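Local atomic coordinates of precorrin-8x Methyl Mutase (Thermus thermophilus, PDB entry 1V9C), a protein that probably acts as the precorrin-8X methylmutase, the isomerase that shifts a methyl group on the corrin precursor ring during adenosylcobalamin biosynthesis. Residues B[12-17]-B[34-38]; B[20-25]-B[46-51]; B[66-70]-B[124-130]. One frame throughout, in Å; residues are numbered along the deposited sequence.

Interaction 1: residues B[12-17]-B[34-38]. With SO4 (sulfate ion), chain E; SO4 (sulfate ion), chain F.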
loop_
_atom_site.group_PDB
_atom_site.type_symbol
_atom_site.label_atom_id
_atom_site.label_comp_id
_atom_site.label_asym_id
_atom_site.label_seq_id
_atom_site.Cartn_x
_atom_site.Cartn_y
_atom_site.Cartn_z
ATOM N N SER B 12 5.191 -17.076 8.121
ATOM C CA SER B 12 5.808 -15.797 7.822
ATOM C C SER B 12 6.001 -14.908 9.044
ATOM O O SER B 12 6.965 -14.153 9.098
ATOM C CB SER B 12 4.998 -15.048 6.771
ATOM O OG SER B 12 5.402 -15.433 5.475
ATOM N N PHE B 13 5.072 -14.978 9.998
ATOM C CA PHE B 13 5.168 -14.188 11.220
ATOM C C PHE B 13 6.315 -14.732 12.065
ATOM O O PHE B 13 7.040 -13.973 12.708
ATOM C CB PHE B 13 3.878 -14.264 12.029
ATOM C CG PHE B 13 2.777 -13.368 11.521
ATOM C CD1 PHE B 13 1.447 -13.638 11.841
ATOM C CD2 PHE B 13 3.060 -12.272 10.721
ATOM C CE1 PHE B 13 0.421 -12.827 11.362
ATOM C CE2 PHE B 13 2.043 -11.456 10.236
ATOM C CZ PHE B 13 0.723 -11.730 10.553
ATOM N N ARG B 14 6.451 -16.053 12.071
ATOM C CA ARG B 14 7.520 -16.726 12.791
ATOM C C ARG B 14 8.844 -16.178 12.307
ATOM O O ARG B 14 9.678 -15.746 13.100
ATOM C CB ARG B 14 7.507 -18.230 12.513
ATOM C CG ARG B 14 6.911 -19.076 13.619
ATOM C CD ARG B 14 7.450 -20.506 13.561
ATOM N NE ARG B 14 6.916 -21.290 12.452
ATOM C CZ ARG B 14 5.620 -21.500 12.235
ATOM N NH1 ARG B 14 4.711 -20.977 13.048
ATOM N NH2 ARG B 14 5.230 -22.254 11.221
ATOM N N ILE B 15 9.018 -16.217 10.988
ATOM C CA ILE B 15 10.235 -15.756 10.331
ATOM C C ILE B 15 10.618 -14.331 10.718
ATOM O O ILE B 15 11.793 -14.034 10.919
ATOM C CB ILE B 15 10.094 -15.857 8.796
ATOM C CG1 ILE B 15 9.948 -17.332 8.404
ATOM C CG2 ILE B 15 11.278 -15.166 8.102
ATOM C CD1 ILE B 15 9.960 -17.593 6.915
ATOM N N VAL B 16 9.635 -13.449 10.825
ATOM C CA VAL B 16 9.942 -12.086 11.208
ATOM C C VAL B 16 10.396 -12.050 12.669
ATOM O O VAL B 16 11.288 -11.290 13.025
ATOM C CB VAL B 16 8.749 -11.162 11.079
ATOM C CG1 VAL B 16 9.112 -9.805 11.667
ATOM C CG2 VAL B 16 8.332 -11.025 9.627
ATOM N N ASP B 17 9.775 -12.861 13.517
ATOM C CA ASP B 17 10.170 -12.870 14.917
ATOM C C ASP B 17 11.598 -13.379 15.070
ATOM O O ASP B 17 12.309 -12.939 15.954
ATOM C CB ASP B 17 9.223 -13.728 15.758
ATOM C CG ASP B 17 8.070 -12.929 16.323
ATOM O OD1 ASP B 17 8.243 -11.713 16.545
ATOM O OD2 ASP B 17 6.997 -13.514 16.566
ATOM N N ARG B 34 5.577 -6.123 14.306
ATOM C CA ARG B 34 5.835 -7.359 13.586
ATOM C C ARG B 34 5.024 -7.347 12.293
ATOM O O ARG B 34 5.556 -7.591 11.215
ATOM C CB ARG B 34 5.410 -8.556 14.448
ATOM C CG ARG B 34 5.649 -9.914 13.807
ATOM C CD ARG B 34 4.707 -10.973 14.371
ATOM N NE ARG B 34 4.995 -11.368 15.745
ATOM C CZ ARG B 34 4.059 -11.607 16.662
ATOM N NH1 ARG B 34 2.775 -11.478 16.350
ATOM N NH2 ARG B 34 4.403 -11.999 17.884
ATOM N N ARG B 35 3.732 -7.045 12.420
ATOM C CA ARG B 35 2.826 -6.999 11.282
ATOM C C ARG B 35 3.261 -5.964 10.245
ATOM O O ARG B 35 3.208 -6.208 9.050
ATOM C CB ARG B 35 1.408 -6.700 11.767
ATOM C CG ARG B 35 0.379 -6.902 10.704
ATOM C CD ARG B 35 -0.682 -7.841 11.188
ATOM N NE ARG B 35 -1.485 -8.354 10.086
ATOM C CZ ARG B 35 -2.378 -9.329 10.216
ATOM N NH1 ARG B 35 -2.580 -9.891 11.400
ATOM N NH2 ARG B 35 -3.056 -9.747 9.163
ATOM N N MET B 36 3.724 -4.813 10.713
ATOM C CA MET B 36 4.165 -3.772 9.808
ATOM C C MET B 36 5.412 -4.208 9.035
ATOM O O MET B 36 5.562 -3.855 7.866
ATOM C CB MET B 36 4.446 -2.489 10.591
ATOM C CG MET B 36 3.245 -1.992 11.354
ATOM S SD MET B 36 3.578 -0.717 12.573
ATOM C CE MET B 36 4.270 0.557 11.558
ATOM N N ILE B 37 6.294 -4.967 9.699
ATOM C CA ILE B 37 7.535 -5.463 9.083
ATOM C C ILE B 37 7.170 -6.592 8.109
ATOM O O ILE B 37 7.701 -6.688 7.021
ATOM C CB ILE B 37 8.519 -6.036 10.154
ATOM C CG1 ILE B 37 8.979 -4.913 11.095
ATOM C CG2 ILE B 37 9.697 -6.710 9.464
ATOM C CD1 ILE B 37 10.017 -5.324 12.117
ATOM N N HIS B 38 6.254 -7.450 8.534
ATOM C CA HIS B 38 5.796 -8.538 7.699
ATOM C C HIS B 38 5.235 -7.968 6.387
ATOM O O HIS B 38 5.555 -8.447 5.305
ATOM C CB HIS B 38 4.723 -9.322 8.431
ATOM C CG HIS B 38 4.148 -10.440 7.622
ATOM N ND1 HIS B 38 2.917 -10.357 7.008
ATOM C CD2 HIS B 38 4.649 -11.659 7.304
ATOM C CE1 HIS B 38 2.685 -11.476 6.346
ATOM N NE2 HIS B 38 3.719 -12.281 6.508
HETATM S S SO4 E . -1.603 -7.501 6.435
HETATM O O1 SO4 E . -2.394 -6.483 5.716
HETATM O O2 SO4 E . -2.426 -8.687 6.714
HETATM O O3 SO4 E . -1.148 -6.936 7.711
HETATM O O4 SO4 E . -0.445 -7.888 5.608
HETATM S S SO4 F . -5.213 -12.204 11.046
HETATM O O1 SO4 F . -5.428 -10.928 10.346
HETATM O O2 SO4 F . -6.483 -12.677 11.629
HETATM O O3 SO4 F . -4.212 -12.012 12.109
HETATM O O4 SO4 F . -4.710 -13.206 10.091
#
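The Phe13 ring meets two flat groups of helix 30-40. Its CE2 edge sits over one face of the His38 imidazole, an edge-to-face pair with centroids 4.7 Å apart and planes at 66°. Phe13 CZ lies over one face of the Arg35 guanidinium, 3.9 Å from Arg35 CZ and displaced toward its rim. At the edge of the imidazole, close to its plane, Ser12 CB comes to 3.1 Å from His38 NE2. With CG anti to the backbone N (chi1 178°), the imidazole of His38 extends toward helix 6-20. The two helices belong to the helical N-terminal part of this doubly wound alpha/beta protein and cross at 105°, the segment axes 9.7 Å apart at closest. Phe163 and Val164 of the second subunit also pack on Val16 and Ser12, bringing the dimer partner to this crossing. Val16 CG1 rests on Ile37 CG2 at 3.8 Å. At the Asp17 end, Arg34 NE and Asp17 OD2 form a salt bridge at 3.0 Å, with carboxylate and guanidinium nearly perpendicular. Its hydrogen bonds are weak: NE to OD1 is straight but long, those to OD2 are bent; each group has a stronger partner, Asp210 for Arg34 and Trp30 for Asp17. Arg35 bonds two sulfates at its edge, probably from the crystallisation liquor: NE and NH2 grip one, with NE 2.8 Å from its O3, and NH1 and NH2 grip the other. Replacing Arg35 by an alanine is likely to cost each sulfate two hydrogen bonds and leave Phe13 CZ without its guanidinium cover. His198 and Arg202 also bind sulfate.

Interaction 2: residues B[20-25]-B[46-51]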
loop_
_atom_site.group_PDB
_atom_site.type_symbol
_atom_site.label_atom_id
_atom_site.label_comp_id
_atom_site.label_asym_id
_atom_site.label_seq_id
_atom_site.Cartn_x
_atom_site.Cartn_y
_atom_site.Cartn_z
ATOM N N ALA B 20 14.136 -10.462 13.839
ATOM C CA ALA B 20 13.899 -9.131 14.380
ATOM C C ALA B 20 15.106 -8.651 15.178
ATOM O O ALA B 20 15.729 -7.650 14.831
ATOM C CB ALA B 20 12.662 -9.135 15.273
ATOM N N GLY B 21 15.426 -9.373 16.249
ATOM C CA GLY B 21 16.541 -8.987 17.084
ATOM C C GLY B 21 16.045 -8.193 18.275
ATOM O O GLY B 21 14.842 -7.974 18.430
ATOM N N PRO B 22 16.958 -7.736 19.139
ATOM C CA PRO B 22 16.586 -6.962 20.327
ATOM C C PRO B 22 15.733 -5.756 19.971
ATOM O O PRO B 22 16.052 -5.021 19.040
ATOM C CB PRO B 22 17.939 -6.548 20.904
ATOM C CG PRO B 22 18.857 -7.669 20.461
ATOM C CD PRO B 22 18.422 -7.871 19.034
ATOM N N HIS B 23 14.652 -5.549 20.708
ATOM C CA HIS B 23 13.797 -4.407 20.435
ATOM C C HIS B 23 13.205 -3.897 21.733
ATOM O O HIS B 23 13.039 -4.654 22.683
ATOM C CB HIS B 23 12.672 -4.806 19.488
ATOM C CG HIS B 23 11.665 -5.728 20.103
ATOM N ND1 HIS B 23 10.786 -5.320 21.083
ATOM C CD2 HIS B 23 11.398 -7.035 19.877
ATOM C CE1 HIS B 23 10.018 -6.336 21.433
ATOM N NE2 HIS B 23 10.370 -7.389 20.718
ATOM N N GLY B 24 12.869 -2.617 21.772
ATOM C CA GLY B 24 12.297 -2.069 22.983
ATOM C C GLY B 24 10.789 -1.925 22.961
ATOM O O GLY B 24 10.279 -0.867 23.327
ATOM N N PHE B 25 10.062 -2.966 22.554
ATOM C CA PHE B 25 8.601 -2.872 22.516
ATOM C C PHE B 25 7.908 -3.701 23.581
ATOM O O PHE B 25 8.437 -4.705 24.040
ATOM C CB PHE B 25 8.068 -3.244 21.117
ATOM C CG PHE B 25 8.415 -2.232 20.065
ATOM C CD1 PHE B 25 9.439 -2.468 19.163
ATOM C CD2 PHE B 25 7.783 -0.996 20.047
ATOM C CE1 PHE B 25 9.835 -1.488 18.272
ATOM C CE2 PHE B 25 8.173 -0.010 19.158
ATOM C CZ PHE B 25 9.205 -0.259 18.270
ATOM N N LYS B 46 11.371 -1.632 12.968
ATOM C CA LYS B 46 11.579 -2.035 14.361
ATOM C C LYS B 46 12.114 -0.819 15.126
ATOM O O LYS B 46 11.788 -0.605 16.288
ATOM C CB LYS B 46 12.623 -3.150 14.449
ATOM C CG LYS B 46 12.746 -3.771 15.827
ATOM C CD LYS B 46 13.894 -4.776 15.892
ATOM C CE LYS B 46 15.253 -4.100 15.966
ATOM N NZ LYS B 46 16.362 -5.101 15.904
ATOM N N ALA B 47 12.934 -0.035 14.438
ATOM C CA ALA B 47 13.558 1.151 15.007
ATOM C C ALA B 47 12.783 2.446 14.753
ATOM O O ALA B 47 12.890 3.394 15.522
ATOM C CB ALA B 47 14.980 1.284 14.457
ATOM N N LEU B 48 11.996 2.483 13.685
ATOM C CA LEU B 48 11.243 3.688 13.349
ATOM C C LEU B 48 9.885 3.793 14.016
ATOM O O LEU B 48 9.348 4.884 14.167
ATOM C CB LEU B 48 11.048 3.770 11.838
ATOM C CG LEU B 48 12.303 3.650 10.968
ATOM C CD1 LEU B 48 11.901 3.846 9.507
ATOM C CD2 LEU B 48 13.358 4.698 11.390
ATOM N N THR B 49 9.322 2.668 14.426
ATOM C CA THR B 49 8.000 2.706 15.017
ATOM C C THR B 49 7.972 3.115 16.476
ATOM O O THR B 49 8.617 2.500 17.316
ATOM C CB THR B 49 7.299 1.355 14.843
ATOM O OG1 THR B 49 7.311 1.001 13.457
ATOM C CG2 THR B 49 5.869 1.439 15.321
ATOM N N ARG B 50 7.194 4.150 16.766
ATOM C CA ARG B 50 7.078 4.665 18.119
ATOM C C ARG B 50 5.625 4.761 18.566
ATOM O O ARG B 50 4.747 5.179 17.805
ATOM C CB ARG B 50 7.744 6.043 18.200
ATOM C CG ARG B 50 8.060 6.477 19.614
ATOM C CD ARG B 50 9.367 7.247 19.669
ATOM N NE ARG B 50 9.177 8.646 20.037
ATOM C CZ ARG B 50 10.167 9.525 20.144
ATOM N NH1 ARG B 50 11.416 9.143 19.909
ATOM N NH2 ARG B 50 9.911 10.783 20.485
ATOM N N PHE B 51 5.368 4.360 19.804
ATOM C CA PHE B 51 4.016 4.408 20.340
ATOM C C PHE B 51 3.892 5.445 21.449
ATOM O O PHE B 51 4.880 5.842 22.050
ATOM C CB PHE B 51 3.620 3.047 20.915
ATOM C CG PHE B 51 3.638 1.937 19.922
ATOM C CD1 PHE B 51 4.839 1.415 19.467
ATOM C CD2 PHE B 51 2.443 1.403 19.439
ATOM C CE1 PHE B 51 4.853 0.372 18.548
ATOM C CE2 PHE B 51 2.449 0.361 18.518
ATOM C CZ PHE B 51 3.657 -0.155 18.075
#
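Phe25 pushes its ring against Phe51 and against the backbone where helix 45-48 passes into strand 49-51. That strand is the antiparallel outer member of the mixed sheet in this doubly wound alpha/beta fold, and the loop 20-25, which follows helix 6-20, packs along helix 45-48 and strand 49-51. The two side chains cross at about a right angle, the ring planes 74° apart, an oblique pair in which Phe25 CE2 comes to 3.4 Å from Phe51 CE1. Val33 of helix 30-40 touches both rings, so the pair packs against that helix as well. The far rim of the Phe25 ring is turned to backbone oxygens: CE1 is 2.9 Å from Lys46 O and CZ is 3.0 Å from Thr49 O, both oxygens near the ring plane. Rim hydrogens of a phenyl ring carry a slight positive charge, which makes carbonyls acceptable neighbours there.

Lys46 reaches the other way, along the loop. Its chain is extended except for a bend at chi3 (76°), which tips the ammonium toward the place where the chain leaves helix 6-20. There NZ bonds Ala20 O at 2.8 Å, arriving from above the carbonyl plane, and makes a second, weak bond to Pro22 O. One charged group thus ties together two carbonyls on either side of Gly21, whose positive phi turns the chain. The aliphatic part of the lysine is used too: Lys46 CD lies 3.8 Å from His23 CB. The His23 ring itself leads off to stack on Trp30. With chi1 at 69°, its CG falls between the backbone N and the carbonyl carbon, and ND1 accepts a bond of 2.9 Å from Phe25 N, which lies in the plane of the imidazole.

Interaction 3: residues B[66-70]-B[124-130]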
loop_
_atom_site.group_PDB
_atom_site.type_symbol
_atom_site.label_atom_id
_atom_site.label_comp_id
_atom_site.label_asym_id
_atom_site.label_seq_id
_atom_site.Cartn_x
_atom_site.Cartn_y
_atom_site.Cartn_z
ATOM N N GLY B 66 -16.663 -0.520 18.461
ATOM C CA GLY B 66 -17.319 -0.420 17.175
ATOM C C GLY B 66 -16.961 0.909 16.551
ATOM O O GLY B 66 -17.641 1.387 15.636
ATOM N N ALA B 67 -15.874 1.493 17.049
ATOM C CA ALA B 67 -15.372 2.773 16.560
ATOM C C ALA B 67 -15.182 2.765 15.049
ATOM O O ALA B 67 -14.900 1.717 14.451
ATOM C CB ALA B 67 -14.060 3.102 17.237
ATOM N N ARG B 68 -15.354 3.933 14.435
ATOM C CA ARG B 68 -15.189 4.075 12.995
ATOM C C ARG B 68 -13.697 4.208 12.690
ATOM O O ARG B 68 -12.907 4.527 13.569
ATOM C CB ARG B 68 -15.884 5.335 12.479
ATOM C CG ARG B 68 -17.391 5.344 12.536
ATOM C CD ARG B 68 -17.900 6.439 11.606
ATOM N NE ARG B 68 -19.341 6.648 11.693
ATOM C CZ ARG B 68 -19.961 7.170 12.744
ATOM N NH1 ARG B 68 -19.272 7.545 13.816
ATOM N NH2 ARG B 68 -21.275 7.321 12.721
ATOM N N ILE B 69 -13.324 3.970 11.439
ATOM C CA ILE B 69 -11.938 4.092 11.018
ATOM C C ILE B 69 -11.960 5.107 9.887
ATOM O O ILE B 69 -12.576 4.882 8.847
ATOM C CB ILE B 69 -11.393 2.707 10.550
ATOM C CG1 ILE B 69 -11.356 1.751 11.751
ATOM C CG2 ILE B 69 -10.009 2.843 9.921
ATOM C CD1 ILE B 69 -11.253 0.289 11.373
ATOM N N LEU B 70 -11.321 6.245 10.112
ATOM C CA LEU B 70 -11.279 7.303 9.113
ATOM C C LEU B 70 -9.894 7.258 8.495
ATOM O O LEU B 70 -8.894 7.279 9.201
ATOM C CB LEU B 70 -11.519 8.665 9.776
ATOM C CG LEU B 70 -12.628 8.681 10.831
ATOM C CD1 LEU B 70 -12.734 10.061 11.461
ATOM C CD2 LEU B 70 -13.927 8.289 10.192
ATOM N N GLY B 124 -19.306 15.114 13.232
ATOM C CA GLY B 124 -19.104 14.367 14.455
ATOM C C GLY B 124 -18.606 12.969 14.148
ATOM O O GLY B 124 -19.307 11.986 14.392
ATOM N N LEU B 125 -17.396 12.879 13.601
ATOM C CA LEU B 125 -16.801 11.593 13.256
ATOM C C LEU B 125 -15.446 11.408 13.905
ATOM O O LEU B 125 -14.972 10.282 14.035
ATOM C CB LEU B 125 -16.634 11.462 11.739
ATOM C CG LEU B 125 -17.897 11.481 10.877
ATOM C CD1 LEU B 125 -17.517 11.273 9.417
ATOM C CD2 LEU B 125 -18.854 10.406 11.334
ATOM N N LEU B 126 -14.827 12.506 14.321
ATOM C CA LEU B 126 -13.508 12.444 14.930
ATOM C C LEU B 126 -13.476 11.914 16.342
ATOM O O LEU B 126 -12.501 11.283 16.752
ATOM C CB LEU B 126 -12.848 13.819 14.919
ATOM C CG LEU B 126 -12.438 14.371 13.562
ATOM C CD1 LEU B 126 -11.780 15.717 13.764
ATOM C CD2 LEU B 126 -11.495 13.408 12.878
ATOM N N ASP B 127 -14.530 12.176 17.100
ATOM C CA ASP B 127 -14.559 11.722 18.475
ATOM C C ASP B 127 -14.868 10.238 18.576
ATOM O O ASP B 127 -15.906 9.766 18.103
ATOM C CB ASP B 127 -15.557 12.560 19.277
ATOM C CG ASP B 127 -15.130 14.022 19.387
ATOM O OD1 ASP B 127 -14.022 14.290 19.906
ATOM O OD2 ASP B 127 -15.898 14.902 18.947
ATOM N N GLY B 128 -13.934 9.514 19.189
ATOM C CA GLY B 128 -14.064 8.077 19.359
ATOM C C GLY B 128 -13.502 7.303 18.179
ATOM O O GLY B 128 -13.457 6.076 18.193
ATOM N N ALA B 129 -13.047 8.021 17.160
ATOM C CA ALA B 129 -12.531 7.377 15.962
ATOM C C ALA B 129 -11.045 7.063 15.927
ATOM O O ALA B 129 -10.237 7.670 16.635
ATOM C CB ALA B 129 -12.896 8.201 14.749
ATOM N N ILE B 130 -10.705 6.073 15.107
ATOM C CA ILE B 130 -9.327 5.675 14.901
ATOM C C ILE B 130 -9.029 6.292 13.546
ATOM O O ILE B 130 -9.724 6.014 12.571
ATOM C CB ILE B 130 -9.182 4.139 14.827
ATOM C CG1 ILE B 130 -9.362 3.546 16.225
ATOM C CG2 ILE B 130 -7.791 3.770 14.287
ATOM C CD1 ILE B 130 -9.560 2.036 16.240
HETATM O O HOH W 1 -21.532 9.696 15.099
#
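Leu70 CD1 is the knob of this contact. It drops into a hollow walled by Leu126 CD2 (3.8 Å away), by Ala129 CB at the same distance and by the backbone oxygen of Leu125. A type II turn from Leu126 to Ala129, with Gly128 as its third residue, curls the chain round this pocket. A second bump, Ala67 CB, fits against Gly128 O at 3.2 Å. Leu125 CD2 reciprocates from the other segment, seated 3.6 Å above the Arg68 guanidinium plane and over its centre; the two side chains cross at about a right angle. Beyond the turn the chains become neighbouring parallel strands of the central sheet, 69-71 and 130-133. Ile69 and Ile130 pair here and send their side chains to one face, where both meet Leu197 of helix 190-205. Two nearly straight backbone bonds set the pairing: Ile130 N to Arg68 O at 3.1 Å and Leu70 N to Ile130 O at 2.9 Å. Ile69 CA adds a CH···O contact to Ile130 O. A water links Arg68 NH2, weakly, to Gly124 O. The direct hydrogen bonds are thus all backbone, while side chains bring mostly hydrocarbon; Arg68 offers Leu125 a guanidinium face with no N-H pointing out.

Interactions 1 and 2 are neighbours, their centres 12 Å apart, and both concern helix 6-20 and what follows it; Met36 CE of 34-38 touches Thr49 OG1 of 46-51 at 3.6 Å. Interaction 1 is buried between helices and joins aromatic packing to charge, with sulfates at one end. Interaction 2 lies at the surface, where a lysine of helix 45-48 and an aromatic pair reaching strand 49-51 fasten the loop 20-25. Interaction 3, on the opposite side of the chain's centre from interaction 2, their centres about 27 Å apart, reaches the same sheet farther in. It is a core contact, built on strand-to-strand backbone bonds and aliphatic packing in place of aromatic rings.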